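Local coordinates for protein SAM dependent methyltransferase (Agrobacterium tumefaciens, PDB 2IGT) that binds S-adenosylmethionine and probably transfers its methyl group to an acceptor substrate, at residues A266-F280 against V318-K330. Residues are numbered along the deposited sequence; the frame is centred on the assembly and turned at random. Where two conformers were deposited one is given.
Sequences ALGLVLTAYSIRASF and VLSTSLFSRWEPK. With SAM (S-adenosylmethionine), chain D; ACY (acetic acid), chain H.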
loop_
_atom_site.group_PDB
_atom_site.type_symbol
_atom_site.label_atom_id
_atom_site.label_comp_id
_atom_site.label_asym_id
_atom_site.label_seq_id
_atom_site.Cartn_x
_atom_site.Cartn_y
_atom_site.Cartn_z
ATOM N N ALA A 266 -7.854 3.020 41.268
ATOM C CA ALA A 266 -7.128 3.661 40.171
ATOM C C ALA A 266 -6.515 5.012 40.567
ATOM O O ALA A 266 -7.112 5.784 41.335
ATOM C CB ALA A 266 -8.011 3.818 38.917
ATOM N N LEU A 267 -5.329 5.277 40.022
ATOM C CA LEU A 267 -4.618 6.523 40.261
ATOM C C LEU A 267 -4.735 7.539 39.139
ATOM O O LEU A 267 -4.455 8.723 39.330
ATOM C CB LEU A 267 -3.144 6.250 40.575
ATOM C CG LEU A 267 -3.041 5.669 41.999
ATOM C CD1 LEU A 267 -1.703 5.028 42.233
ATOM C CD2 LEU A 267 -3.326 6.757 43.044
ATOM N N GLY A 268 -5.115 7.101 37.946
ATOM C CA GLY A 268 -5.274 8.088 36.915
ATOM C C GLY A 268 -5.624 7.592 35.527
ATOM O O GLY A 268 -5.332 6.460 35.168
ATOM N N LEU A 269 -6.280 8.458 34.763
ATOM C CA LEU A 269 -6.511 8.206 33.353
ATOM C C LEU A 269 -6.002 9.431 32.639
ATOM O O LEU A 269 -6.470 10.541 32.917
ATOM C CB LEU A 269 -7.998 7.944 33.076
ATOM C CG LEU A 269 -8.525 8.007 31.628
ATOM C CD1 LEU A 269 -7.774 7.044 30.715
ATOM C CD2 LEU A 269 -10.021 7.686 31.626
ATOM N N VAL A 270 -5.044 9.242 31.721
ATOM C CA VAL A 270 -4.353 10.368 31.110
ATOM C C VAL A 270 -4.521 10.305 29.604
ATOM O O VAL A 270 -4.168 9.302 28.981
ATOM C CB VAL A 270 -2.826 10.352 31.415
ATOM C CG1 VAL A 270 -2.124 11.504 30.666
ATOM C CG2 VAL A 270 -2.565 10.400 32.947
ATOM N N LEU A 271 -5.108 11.351 29.040
ATOM C CA LEU A 271 -5.279 11.471 27.599
ATOM C C LEU A 271 -4.344 12.549 27.067
ATOM O O LEU A 271 -4.345 13.687 27.567
ATOM C CB LEU A 271 -6.737 11.882 27.315
ATOM C CG LEU A 271 -7.076 12.429 25.927
ATOM C CD1 LEU A 271 -6.964 11.295 24.855
ATOM C CD2 LEU A 271 -8.504 12.991 25.955
ATOM N N THR A 272 -3.594 12.212 26.012
ATOM C CA THR A 272 -2.776 13.187 25.278
ATOM C C THR A 272 -3.233 13.212 23.823
ATOM O O THR A 272 -3.567 12.165 23.259
ATOM C CB THR A 272 -1.249 12.879 25.396
ATOM O OG1 THR A 272 -0.997 11.517 24.993
ATOM C CG2 THR A 272 -0.797 13.015 26.869
ATOM N N ALA A 273 -3.238 14.406 23.216
ATOM C CA ALA A 273 -3.719 14.559 21.844
ATOM C C ALA A 273 -2.894 15.566 21.047
ATOM O O ALA A 273 -2.753 16.733 21.460
ATOM C CB ALA A 273 -5.203 14.926 21.827
ATOM N N TYR A 274 -2.374 15.132 19.904
ATOM C CA TYR A 274 -1.628 16.021 19.032
ATOM C C TYR A 274 -2.546 16.767 18.061
ATOM O O TYR A 274 -2.098 17.621 17.306
ATOM C CB TYR A 274 -0.443 15.275 18.388
ATOM C CG TYR A 274 0.650 15.105 19.423
ATOM C CD1 TYR A 274 1.766 15.940 19.427
ATOM C CD2 TYR A 274 0.522 14.153 20.460
ATOM C CE1 TYR A 274 2.758 15.816 20.408
ATOM C CE2 TYR A 274 1.501 14.021 21.446
ATOM C CZ TYR A 274 2.617 14.855 21.411
ATOM O OH TYR A 274 3.589 14.737 22.374
ATOM N N SER A 275 -3.850 16.494 18.150
ATOM C CA SER A 275 -4.843 17.190 17.319
ATOM C C SER A 275 -5.094 18.617 17.834
ATOM O O SER A 275 -6.193 18.912 18.333
ATOM C CB SER A 275 -6.164 16.403 17.317
ATOM O OG SER A 275 -6.014 15.135 16.714
ATOM N N ILE A 276 -4.058 19.461 17.729
ATOM C CA ILE A 276 -4.012 20.868 18.153
ATOM C C ILE A 276 -5.198 21.733 17.716
ATOM O O ILE A 276 -5.453 22.795 18.313
ATOM C CB ILE A 276 -2.758 21.548 17.478
ATOM C CG1 ILE A 276 -1.664 21.829 18.486
ATOM C CG2 ILE A 276 -3.139 22.847 16.727
ATOM C CD1 ILE A 276 -0.457 22.513 17.901
ATOM N N ARG A 277 -5.874 21.351 16.634
ATOM C CA ARG A 277 -6.965 22.201 16.119
ATOM C C ARG A 277 -8.125 22.296 17.123
ATOM O O ARG A 277 -8.767 23.340 17.262
ATOM C CB ARG A 277 -7.475 21.696 14.762
ATOM C CG ARG A 277 -8.236 22.727 13.935
ATOM C CD ARG A 277 -9.745 22.500 13.924
ATOM N NE ARG A 277 -10.295 22.692 12.576
ATOM C CZ ARG A 277 -11.511 23.170 12.306
ATOM N NH1 ARG A 277 -11.907 23.298 11.042
ATOM N NH2 ARG A 277 -12.332 23.538 13.287
ATOM N N ALA A 278 -8.398 21.195 17.804
ATOM C CA ALA A 278 -9.398 21.184 18.874
ATOM C C ALA A 278 -8.891 22.050 20.023
ATOM O O ALA A 278 -7.679 22.281 20.126
ATOM C CB ALA A 278 -9.614 19.754 19.362
ATOM N N SER A 279 -9.786 22.517 20.898
ATOM C CA SER A 279 -9.305 23.133 22.128
ATOM C C SER A 279 -9.067 22.045 23.175
ATOM O O SER A 279 -9.776 21.017 23.200
ATOM C CB SER A 279 -10.388 24.058 22.672
ATOM O OG SER A 279 -10.038 24.642 23.916
ATOM N N PHE A 280 -8.131 22.309 24.087
ATOM C CA PHE A 280 -8.039 21.462 25.302
ATOM C C PHE A 280 -9.396 21.414 26.033
ATOM O O PHE A 280 -9.680 20.440 26.715
ATOM C CB PHE A 280 -6.952 21.957 26.265
ATOM C CG PHE A 280 -7.192 23.342 26.792
ATOM C CD1 PHE A 280 -6.556 24.423 26.192
ATOM C CD2 PHE A 280 -8.050 23.567 27.867
ATOM C CE1 PHE A 280 -6.766 25.715 26.627
ATOM C CE2 PHE A 280 -8.268 24.889 28.348
ATOM C CZ PHE A 280 -7.620 25.950 27.720
ATOM N N VAL A 318 7.353 30.047 24.088
ATOM C CA VAL A 318 6.598 28.819 24.345
ATOM C C VAL A 318 6.225 28.184 22.999
ATOM O O VAL A 318 5.662 28.861 22.127
ATOM C CB VAL A 318 5.306 29.165 25.184
ATOM C CG1 VAL A 318 4.331 28.021 25.258
ATOM C CG2 VAL A 318 5.680 29.629 26.607
ATOM N N LEU A 319 6.554 26.901 22.836
ATOM C CA LEU A 319 6.078 26.093 21.730
ATOM C C LEU A 319 5.099 25.045 22.263
ATOM O O LEU A 319 5.500 24.076 22.916
ATOM C CB LEU A 319 7.226 25.397 21.003
ATOM C CG LEU A 319 6.812 24.467 19.846
ATOM C CD1 LEU A 319 6.026 25.220 18.733
ATOM C CD2 LEU A 319 8.047 23.782 19.261
ATOM N N SER A 320 3.816 25.251 22.002
ATOM C CA SER A 320 2.812 24.334 22.487
ATOM C C SER A 320 2.768 23.120 21.549
ATOM O O SER A 320 2.712 23.282 20.326
ATOM C CB SER A 320 1.468 25.040 22.549
ATOM O OG SER A 320 0.458 24.161 22.985
ATOM N N THR A 321 2.825 21.921 22.125
ATOM C CA THR A 321 2.938 20.690 21.348
ATOM C C THR A 321 1.637 19.869 21.249
ATOM O O THR A 321 1.428 19.165 20.277
ATOM C CB THR A 321 4.015 19.743 21.950
ATOM O OG1 THR A 321 3.557 19.210 23.201
ATOM C CG2 THR A 321 5.331 20.515 22.230
ATOM N N SER A 322 0.793 19.921 22.278
ATOM C CA SER A 322 -0.261 18.920 22.382
ATOM C C SER A 322 -1.225 19.326 23.472
ATOM O O SER A 322 -0.957 20.267 24.239
ATOM C CB SER A 322 0.335 17.527 22.732
ATOM O OG SER A 322 1.206 17.665 23.842
ATOM N N LEU A 323 -2.363 18.631 23.495
ATOM C CA LEU A 323 -3.382 18.802 24.537
ATOM C C LEU A 323 -3.284 17.655 25.510
ATOM O O LEU A 323 -2.701 16.590 25.216
ATOM C CB LEU A 323 -4.790 18.776 23.921
ATOM C CG LEU A 323 -4.994 19.556 22.620
ATOM C CD1 LEU A 323 -6.434 19.318 22.097
ATOM C CD2 LEU A 323 -4.719 21.064 22.832
ATOM N N PHE A 324 -3.826 17.877 26.697
ATOM C CA PHE A 324 -3.923 16.783 27.657
ATOM C C PHE A 324 -5.143 16.989 28.525
ATOM O O PHE A 324 -5.619 18.120 28.724
ATOM C CB PHE A 324 -2.678 16.675 28.544
ATOM C CG PHE A 324 -2.626 17.730 29.639
ATOM C CD1 PHE A 324 -2.148 19.007 29.360
ATOM C CD2 PHE A 324 -3.081 17.448 30.925
ATOM C CE1 PHE A 324 -2.125 20.007 30.347
ATOM C CE2 PHE A 324 -3.053 18.420 31.929
ATOM C CZ PHE A 324 -2.575 19.707 31.643
ATOM N N SER A 325 -5.635 15.872 29.035
ATOM C CA SER A 325 -6.631 15.873 30.075
ATOM C C SER A 325 -6.351 14.672 30.982
ATOM O O SER A 325 -6.170 13.557 30.498
ATOM C CB SER A 325 -8.032 15.761 29.466
ATOM O OG SER A 325 -8.990 15.859 30.506
ATOM N N ARG A 326 -6.325 14.909 32.295
ATOM C CA ARG A 326 -5.983 13.885 33.258
ATOM C C ARG A 326 -7.025 13.832 34.380
ATOM O O ARG A 326 -7.274 14.836 35.071
ATOM C CB ARG A 326 -4.600 14.167 33.848
ATOM C CG ARG A 326 -4.159 13.194 34.944
ATOM C CD ARG A 326 -2.735 13.540 35.344
ATOM N NE ARG A 326 -2.747 14.808 36.060
ATOM C CZ ARG A 326 -1.780 15.711 36.045
ATOM N NH1 ARG A 326 -0.676 15.519 35.328
ATOM N NH2 ARG A 326 -1.937 16.820 36.754
ATOM N N TRP A 327 -7.635 12.660 34.533
ATOM C CA TRP A 327 -8.492 12.375 35.674
ATOM C C TRP A 327 -7.653 11.705 36.768
ATOM O O TRP A 327 -6.853 10.806 36.485
ATOM C CB TRP A 327 -9.692 11.471 35.304
ATOM C CG TRP A 327 -10.485 11.084 36.566
ATOM C CD1 TRP A 327 -11.489 11.809 37.173
ATOM C CD2 TRP A 327 -10.256 9.941 37.404
ATOM N NE1 TRP A 327 -11.926 11.152 38.314
ATOM C CE2 TRP A 327 -11.173 10.017 38.485
ATOM C CE3 TRP A 327 -9.363 8.858 37.345
ATOM C CZ2 TRP A 327 -11.229 9.044 39.488
ATOM C CZ3 TRP A 327 -9.431 7.872 38.356
ATOM C CH2 TRP A 327 -10.348 7.983 39.406
ATOM N N GLU A 328 -7.852 12.140 38.011
ATOM C CA GLU A 328 -7.222 11.520 39.172
ATOM C C GLU A 328 -8.242 11.505 40.297
ATOM O O GLU A 328 -9.083 12.430 40.381
ATOM C CB GLU A 328 -6.028 12.343 39.659
ATOM C CG GLU A 328 -4.792 12.327 38.772
ATOM C CD GLU A 328 -3.702 13.205 39.348
ATOM O OE1 GLU A 328 -3.737 14.430 39.106
ATOM O OE2 GLU A 328 -2.820 12.685 40.054
ATOM N N PRO A 329 -8.145 10.499 41.203
ATOM C CA PRO A 329 -9.094 10.454 42.309
ATOM C C PRO A 329 -8.808 11.554 43.315
ATOM O O PRO A 329 -9.671 11.852 44.154
ATOM C CB PRO A 329 -8.841 9.071 42.932
ATOM C CG PRO A 329 -7.425 8.802 42.664
ATOM C CD PRO A 329 -7.184 9.377 41.273
ATOM N N LYS A 330 -7.621 12.153 43.196
ATOM C CA LYS A 330 -7.104 13.174 44.102
ATOM C C LYS A 330 -7.940 13.414 45.354
ATOM O O LYS A 330 -7.876 12.592 46.285
ATOM C CB LYS A 330 -6.737 14.476 43.365
ATOM C CG LYS A 330 -5.255 14.514 42.921
ATOM C CD LYS A 330 -4.989 15.449 41.719
ATOM C CE LYS A 330 -4.184 16.723 42.064
ATOM N NZ LYS A 330 -5.037 17.953 42.339
HETATM N N SAM D . 0.005 10.468 19.135
HETATM C CA SAM D . 1.117 11.089 18.364
HETATM C C SAM D . 0.532 11.826 17.145
HETATM O O SAM D . -0.675 11.774 16.843
HETATM O OXT SAM D . 1.274 12.521 16.439
HETATM C CB SAM D . 2.171 10.032 17.962
HETATM C CG SAM D . 1.850 9.143 16.737
HETATM S SD SAM D . 0.421 8.024 17.000
HETATM C CE SAM D . -0.684 8.863 18.116
HETATM C "C5'" SAM D . 1.121 6.929 18.263
HETATM C "C4'" SAM D . 1.026 5.461 17.887
HETATM O "O4'" SAM D . -0.320 5.124 17.595
HETATM C "C3'" SAM D . 1.795 5.051 16.625
HETATM O "O3'" SAM D . 2.935 4.296 17.001
HETATM C "C2'" SAM D . 0.819 4.225 15.772
HETATM O "O2'" SAM D . 1.354 3.004 15.298
HETATM C "C1'" SAM D . -0.291 3.956 16.803
HETATM N N9 SAM D . -1.630 3.712 16.274
HETATM C C8 SAM D . -2.285 4.349 15.235
HETATM N N7 SAM D . -3.520 3.824 15.122
HETATM C C5 SAM D . -3.677 2.853 16.064
HETATM C C6 SAM D . -4.726 1.976 16.366
HETATM N N6 SAM D . -5.866 2.014 15.694
HETATM N N1 SAM D . -4.585 1.092 17.432
HETATM C C2 SAM D . -3.400 1.045 18.123
HETATM N N3 SAM D . -2.339 1.885 17.811
HETATM C C4 SAM D . -2.482 2.771 16.782
HETATM C C ACY H . 1.806 18.012 36.763
HETATM O O ACY H . 2.063 16.844 36.413
HETATM O OXT ACY H . 0.646 18.443 36.978
HETATM C CH3 ACY H . 2.960 18.968 36.928
HETATM O O HOH W 1 -3.094 10.226 41.082
HETATM O O HOH W 2 -0.202 19.117 18.325
#
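Leu323 packs its two methyls against Ala278 and Phe280, in the turn and helix start that follow strand 268-273, and gives a worked example of how a strand pair extends its contact to the chain leaving it. A chi1 of -43° sets CG anti to the carbonyl carbon, and chi2 near 175° then directs the methyls: CD1 packs 3.8 Å from Ala278 O and CD2 3.8 Å from Phe280 N, just where helix 280-290 begins. The backbone of Leu323 is paired with Ala273 by two hydrogen bonds of unequal quality. Leu323 N to Ala273 O is nearly straight at 2.8 Å, whereas Ala273 N approaches Leu323 O from well above the carbonyl plane.

At the other end Trp327 is the hydrogen-bonded partner of Leu269. Its CZ3 reaches Ala266 CB at 4.3 Å, Leu269 N lies near the plane of the indole at its edge, and Pro329 N lies above one face, offset toward the rim; NE1 is bonded to Gly295 O. Between these ends, Leu271 and Ser325 make the third hydrogen-bonded pair.

At the cofactor end, Tyr274, in the conformer given, has Ser322 CB over the centre of one ring face, 3.7 Å from the centroid, a CH-pi contact. Its CD2 comes within 3.8 Å of SAM CA, while OH is held by Glu136 and Gln137. Strand 318-328 runs antiparallel between strands 268-273 and 297-306, as the last strand does in Rossmann-like (class I) methyltransferases. Six backbone bonds and apolar packing bind the pair; in that conformer, the CH-pi contact and hydroxyl bonds probably steady the tyrosine against the cofactor's methionine end.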